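Putative lipoprotein (Parabacteroides distasonis, PDB 4FVS) is of unknown function but probably binds lipid or another hydrophobic ligand, as a putative exported protein related to the LolA and LolB lipoprotein carriers. Local coordinates at residues Gln2-Phe8 and Tyr69-Phe75; Ile103-Tyr109 and Arg144-Thr149. All blocks are in the same frame, centred on the assembly; numbering follows the deposited sequence.

Interaction 1: Gln2-Phe8 and Tyr69-Phe75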
# COMPACT_ATOMS: atom_id res chain seq x y z
N GLN A 2 7.27 18.44 -16.80
CA GLN A 2 7.33 17.03 -17.19
C GLN A 2 6.13 16.25 -16.61
O GLN A 2 5.98 16.16 -15.38
CB GLN A 2 8.66 16.38 -16.75
CG GLN A 2 8.74 14.86 -17.01
CD GLN A 2 10.15 14.30 -17.06
OE1 GLN A 2 11.13 14.89 -16.58
NE2 GLN A 2 10.27 13.12 -17.65
N ASP A 3 5.29 15.69 -17.51
CA ASP A 3 4.08 14.91 -17.19
C ASP A 3 4.41 13.69 -16.36
O ASP A 3 5.33 12.93 -16.69
CB ASP A 3 3.34 14.46 -18.47
CG ASP A 3 2.88 15.57 -19.40
OD1 ASP A 3 2.03 16.39 -18.98
OD2 ASP A 3 3.33 15.60 -20.58
N CYS A 4 3.67 13.55 -15.25
CA CYS A 4 3.79 12.45 -14.29
C CYS A 4 2.48 12.32 -13.52
O CYS A 4 2.10 13.24 -12.78
CB CYS A 4 4.98 12.66 -13.34
SG CYS A 4 5.35 11.24 -12.26
N THR A 5 1.76 11.19 -13.73
CA THR A 5 0.52 10.84 -13.04
C THR A 5 0.88 10.41 -11.61
O THR A 5 1.74 9.54 -11.43
CB THR A 5 -0.25 9.76 -13.80
OG1 THR A 5 -0.36 10.14 -15.16
CG2 THR A 5 -1.62 9.51 -13.23
N PHE A 6 0.27 11.07 -10.62
CA PHE A 6 0.53 10.86 -9.20
C PHE A 6 -0.52 9.90 -8.63
O PHE A 6 -1.69 10.26 -8.51
CB PHE A 6 0.51 12.22 -8.49
CG PHE A 6 1.41 12.31 -7.29
CD1 PHE A 6 2.74 12.66 -7.43
CD2 PHE A 6 0.92 12.10 -6.00
CE1 PHE A 6 3.57 12.77 -6.31
CE2 PHE A 6 1.75 12.20 -4.89
CZ PHE A 6 3.07 12.53 -5.05
N PHE A 7 -0.10 8.66 -8.29
CA PHE A 7 -1.02 7.66 -7.76
C PHE A 7 -1.08 7.75 -6.22
O PHE A 7 -0.79 6.78 -5.52
CB PHE A 7 -0.63 6.26 -8.24
CG PHE A 7 -0.76 6.11 -9.73
CD1 PHE A 7 -2.01 6.03 -10.33
CD2 PHE A 7 0.36 6.09 -10.55
CE1 PHE A 7 -2.14 5.91 -11.70
CE2 PHE A 7 0.23 5.98 -11.93
CZ PHE A 7 -1.02 5.88 -12.50
N PHE A 8 -1.48 8.92 -5.71
CA PHE A 8 -1.61 9.22 -4.29
C PHE A 8 -2.22 10.60 -4.11
O PHE A 8 -1.98 11.43 -4.99
CB PHE A 8 -0.22 9.15 -3.64
CG PHE A 8 -0.18 9.00 -2.13
CD1 PHE A 8 -0.50 7.78 -1.53
CD2 PHE A 8 0.24 10.04 -1.33
CE1 PHE A 8 -0.46 7.64 -0.15
CE2 PHE A 8 0.30 9.89 0.06
CZ PHE A 8 -0.04 8.69 0.64
N TYR A 69 6.38 10.33 -4.31
CA TYR A 69 6.98 11.34 -5.19
C TYR A 69 7.03 10.92 -6.66
O TYR A 69 6.94 9.74 -6.99
CB TYR A 69 8.41 11.70 -4.72
CG TYR A 69 9.35 10.53 -4.63
CD1 TYR A 69 10.07 10.10 -5.75
CD2 TYR A 69 9.55 9.86 -3.43
CE1 TYR A 69 10.93 9.01 -5.68
CE2 TYR A 69 10.42 8.77 -3.35
CZ TYR A 69 11.09 8.34 -4.48
OH TYR A 69 11.95 7.26 -4.43
N CYS A 70 7.15 11.94 -7.52
CA CYS A 70 7.40 11.89 -8.95
C CYS A 70 8.83 12.33 -9.20
O CYS A 70 9.25 13.37 -8.69
CB CYS A 70 6.42 12.76 -9.73
SG CYS A 70 4.97 11.88 -10.35
N GLN A 71 9.59 11.54 -9.96
CA GLN A 71 10.95 11.88 -10.35
C GLN A 71 11.08 11.52 -11.76
O GLN A 71 11.02 10.34 -12.10
CB GLN A 71 12.03 11.18 -9.49
CG GLN A 71 12.25 11.76 -8.10
CD GLN A 71 13.60 12.42 -7.96
OE1 GLN A 71 13.99 13.27 -8.77
NE2 GLN A 71 14.31 12.08 -6.89
N ASN A 72 11.17 12.54 -12.59
CA ASN A 72 11.41 12.47 -14.02
C ASN A 72 10.45 11.50 -14.73
O ASN A 72 10.87 10.60 -15.46
CB ASN A 72 12.88 12.09 -14.31
CG ASN A 72 13.87 13.06 -13.71
OD1 ASN A 72 13.65 14.28 -13.65
ND2 ASN A 72 14.98 12.53 -13.24
N GLY A 73 9.16 11.73 -14.52
CA GLY A 73 8.10 11.00 -15.19
C GLY A 73 7.64 9.70 -14.57
O GLY A 73 6.67 9.12 -15.07
N GLU A 74 8.29 9.24 -13.48
CA GLU A 74 7.94 7.98 -12.80
C GLU A 74 7.49 8.26 -11.38
O GLU A 74 8.09 9.11 -10.71
CB GLU A 74 9.13 7.00 -12.81
CG GLU A 74 8.77 5.57 -12.47
CD GLU A 74 9.75 4.49 -12.90
OE1 GLU A 74 10.93 4.80 -13.14
OE2 GLU A 74 9.31 3.32 -13.02
N PHE A 75 6.44 7.53 -10.94
CA PHE A 75 5.82 7.68 -9.62
C PHE A 75 6.29 6.57 -8.67
O PHE A 75 6.21 5.38 -9.00
CB PHE A 75 4.28 7.68 -9.73
CG PHE A 75 3.60 7.73 -8.38
CD1 PHE A 75 3.46 8.94 -7.70
CD2 PHE A 75 3.16 6.56 -7.76
CE1 PHE A 75 2.90 8.98 -6.42
CE2 PHE A 75 2.59 6.61 -6.48
CZ PHE A 75 2.45 7.82 -5.83

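Interaction 2: Ile103-Tyr109 and Arg144-Thr149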
# COMPACT_ATOMS: atom_id res chain seq x y z
N ILE A 103 9.11 1.95 -4.03
CA ILE A 103 8.85 1.17 -5.24
C ILE A 103 7.99 1.96 -6.22
O ILE A 103 7.14 2.75 -5.80
CB ILE A 103 8.22 -0.20 -4.91
CG1 ILE A 103 6.91 -0.03 -4.07
CG2 ILE A 103 9.26 -1.10 -4.22
CD1 ILE A 103 6.00 -1.30 -3.91
N ASN A 104 8.21 1.76 -7.52
CA ASN A 104 7.44 2.44 -8.56
C ASN A 104 6.05 1.84 -8.72
O ASN A 104 5.84 0.66 -8.41
CB ASN A 104 8.16 2.40 -9.91
CG ASN A 104 8.18 1.04 -10.58
OD1 ASN A 104 8.33 0.01 -9.96
ND2 ASN A 104 8.04 1.02 -11.88
N TYR A 105 5.13 2.67 -9.25
CA TYR A 105 3.78 2.31 -9.61
C TYR A 105 3.60 2.75 -11.05
O TYR A 105 3.51 3.95 -11.33
CB TYR A 105 2.73 2.89 -8.63
CG TYR A 105 2.64 2.10 -7.34
CD1 TYR A 105 3.57 2.30 -6.32
CD2 TYR A 105 1.67 1.14 -7.16
CE1 TYR A 105 3.52 1.55 -5.14
CE2 TYR A 105 1.61 0.38 -5.99
CZ TYR A 105 2.54 0.59 -4.98
OH TYR A 105 2.48 -0.13 -3.81
N PRO A 106 3.65 1.80 -12.00
CA PRO A 106 3.52 2.17 -13.42
C PRO A 106 2.14 2.77 -13.74
O PRO A 106 1.16 2.47 -13.07
CB PRO A 106 3.72 0.84 -14.15
CG PRO A 106 4.43 -0.04 -13.18
CD PRO A 106 3.84 0.35 -11.85
N ASN A 107 2.09 3.67 -14.72
CA ASN A 107 0.91 4.36 -15.21
C ASN A 107 0.43 3.69 -16.50
O ASN A 107 1.06 3.86 -17.56
CB ASN A 107 1.23 5.85 -15.44
CG ASN A 107 0.13 6.68 -16.07
OD1 ASN A 107 -1.07 6.33 -16.06
ND2 ASN A 107 0.52 7.84 -16.59
N PRO A 108 -0.68 2.94 -16.45
CA PRO A 108 -1.14 2.24 -17.66
C PRO A 108 -1.90 3.12 -18.64
O PRO A 108 -2.22 2.67 -19.76
CB PRO A 108 -2.07 1.18 -17.09
CG PRO A 108 -2.61 1.81 -15.87
CD PRO A 108 -1.53 2.64 -15.29
N TYR A 109 -2.18 4.37 -18.24
CA TYR A 109 -2.93 5.33 -19.06
C TYR A 109 -2.00 6.18 -19.92
O TYR A 109 -2.46 6.81 -20.87
CB TYR A 109 -3.82 6.22 -18.19
CG TYR A 109 -4.68 5.43 -17.23
CD1 TYR A 109 -5.81 4.75 -17.67
CD2 TYR A 109 -4.34 5.32 -15.88
CE1 TYR A 109 -6.61 4.03 -16.79
CE2 TYR A 109 -5.13 4.59 -14.99
CZ TYR A 109 -6.26 3.95 -15.45
OH TYR A 109 -7.10 3.23 -14.63
N ARG A 144 6.04 -8.69 -9.25
CA ARG A 144 4.94 -7.75 -9.45
C ARG A 144 4.56 -7.73 -10.91
O ARG A 144 5.46 -7.66 -11.75
CB ARG A 144 5.32 -6.33 -8.97
CG ARG A 144 5.68 -6.24 -7.48
CD ARG A 144 6.18 -4.86 -7.10
NE ARG A 144 5.18 -3.79 -7.17
CZ ARG A 144 5.44 -2.54 -7.54
NH1 ARG A 144 6.67 -2.19 -7.89
NH2 ARG A 144 4.47 -1.64 -7.57
N GLU A 145 3.28 -7.84 -11.23
CA GLU A 145 2.84 -7.82 -12.63
C GLU A 145 1.55 -7.02 -12.81
O GLU A 145 0.73 -6.99 -11.92
CB GLU A 145 2.68 -9.23 -13.23
CG GLU A 145 1.65 -10.12 -12.55
CD GLU A 145 1.35 -11.40 -13.30
OE1 GLU A 145 0.93 -11.33 -14.48
OE2 GLU A 145 1.45 -12.48 -12.67
N PHE A 146 1.40 -6.37 -13.95
CA PHE A 146 0.23 -5.62 -14.35
C PHE A 146 -0.81 -6.60 -14.90
O PHE A 146 -0.50 -7.37 -15.82
CB PHE A 146 0.61 -4.56 -15.40
CG PHE A 146 -0.57 -3.81 -15.97
CD1 PHE A 146 -1.23 -2.84 -15.21
CD2 PHE A 146 -1.08 -4.13 -17.22
CE1 PHE A 146 -2.34 -2.17 -15.72
CE2 PHE A 146 -2.19 -3.47 -17.73
CZ PHE A 146 -2.81 -2.48 -16.99
N ILE A 147 -2.05 -6.53 -14.36
CA ILE A 147 -3.13 -7.42 -14.78
C ILE A 147 -3.97 -6.74 -15.87
O ILE A 147 -3.99 -7.19 -17.02
CB ILE A 147 -3.98 -7.86 -13.56
CG1 ILE A 147 -3.11 -8.48 -12.44
CG2 ILE A 147 -5.12 -8.80 -13.97
CD1 ILE A 147 -2.10 -9.66 -12.92
N LYS A 148 -4.65 -5.64 -15.51
CA LYS A 148 -5.54 -4.88 -16.37
C LYS A 148 -5.90 -3.57 -15.68
O LYS A 148 -5.54 -3.37 -14.51
CB LYS A 148 -6.83 -5.72 -16.63
CG LYS A 148 -7.74 -5.91 -15.38
CD LYS A 148 -8.76 -7.05 -15.45
CE LYS A 148 -9.31 -7.40 -14.08
NZ LYS A 148 -10.45 -8.36 -14.15
N THR A 149 -6.69 -2.72 -16.36
CA THR A 149 -7.28 -1.50 -15.83
C THR A 149 -8.75 -1.71 -15.72
O THR A 149 -9.36 -2.17 -16.70
CB THR A 149 -6.97 -0.26 -16.68
OG1 THR A 149 -7.44 -0.42 -18.02
CG2 THR A 149 -5.52 0.13 -16.61

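Interaction 1: Gln2-Phe8 and Tyr69-Phe75
The ring of F75 reaches the N-terminal segment edge first against F6. Its CE1 stands over the centre of the F6 ring, 3.7 Å from F6 CD2, and the planes meet at 72° in a T-shaped stack. One face of F75 is covered by backbone: F7 N lies over the ring centre, 3.5 Å from F75 CE1. F7 CB adds an off-centre CH-pi contact to F75, and the F7 ring turns its edge toward the F75 face in an offset edge-to-face pair, with centroids 5.9 Å apart. F75 CG is anti to the backbone N (chi1 176°), which carries the ring out from its strand to F6 and F7. The motif beneath is a beta hairpin. Strands 60-71 and 74-78 are joined by a type I' turn from Q71 to E74, with positive phi at N72 and G73. A disulfide pins the N-terminal segment to this hairpin, C4 SG to C70 SG at 2.0 Å. C70 SG also sits obliquely beside the F6 ring, 3.8 Å from F6 CD1. Past the disulfide, the extended Q2 side chain lays its amide along the turn, with Q2 NE2 3.3 Å from N72 C. F7 also meets Y187 edge-to-face.

Interaction 2: Ile103-Tyr109 and Arg144-Thr149
The two backbones run in roughly the same direction, 24° apart end to end, and do not pair with each other; side chains of 144-149 make the contact, one of them reaching the N104 carbonyl, and the nearest CA atoms, of P108 and T149, are 7.4 Å apart. The segment 103-109 starts in the short strand 102-104 and runs on as a loop. The segment 144-149 belongs to the long strand 132-154, in the strand-rich, YmcC-like fold of a family placed in the LolA/LolB clan.

R144 carries the polar half. Its guanidinium meets the carbonyl of N104 end-on, and both terminal nitrogens donate to the one oxygen. R144 NH2 to N104 O is 2.8 Å with an angle of 153° at the hydrogen, and R144 NH1 to N104 O is 3.0 Å. The oxygen lies in the guanidinium plane, and both donors lie in the carbonyl plane. This double grip should hold the rotation of the buried group. A bend at chi3 (67°) turns the guanidinium to the N104 carbonyl. I103 CD1 covers one guanidinium face, 3.9 Å from R144 CZ. R144 NH2 lies over the centre of the Y105 ring, but the cation-pi pair is long and at most weak. R144 NH1 also donates to D121 O, while N104 OD1 accepts from D121 N. A leucine at R144 would probably leave N104 O without its two donors and D121 O without its bond from NH1.

The other half is apolar. P108 crosses F146 at about a right angle, with P108 CB 3.6 Å from F146 CE1. N107 forms an Asx turn beside it, its OD1 accepting from Y109 N. The methyl T149 CG2 reaches the same proline, 3.4 Å from P108 CG.

Overall arrangement
From the N terminus, interaction 1 comes first. It brings the segment before strand 15-22 onto the hairpin of strands 60-71 and 74-78, closing a loop that holds strands 15-22, 27-41 and 44-54 and most of strand 60-71. Interaction 2 follows in series, without nesting or crossing. It closes a shorter loop from strand 102-104 to strand 132-154, with strand 123-129 and the first part of strand 132-154 between. The two meet where strands 74-78 and 102-104 are neighbours: F75 O lies 2.9 Å from Y105 N, and E74 OE2 is 2.9 Å from N104 ND2, both probable hydrogen bonds. Together they connect the N-terminal segment, through the hairpin and its neighbour strand 102-104, with the long strand 132-154.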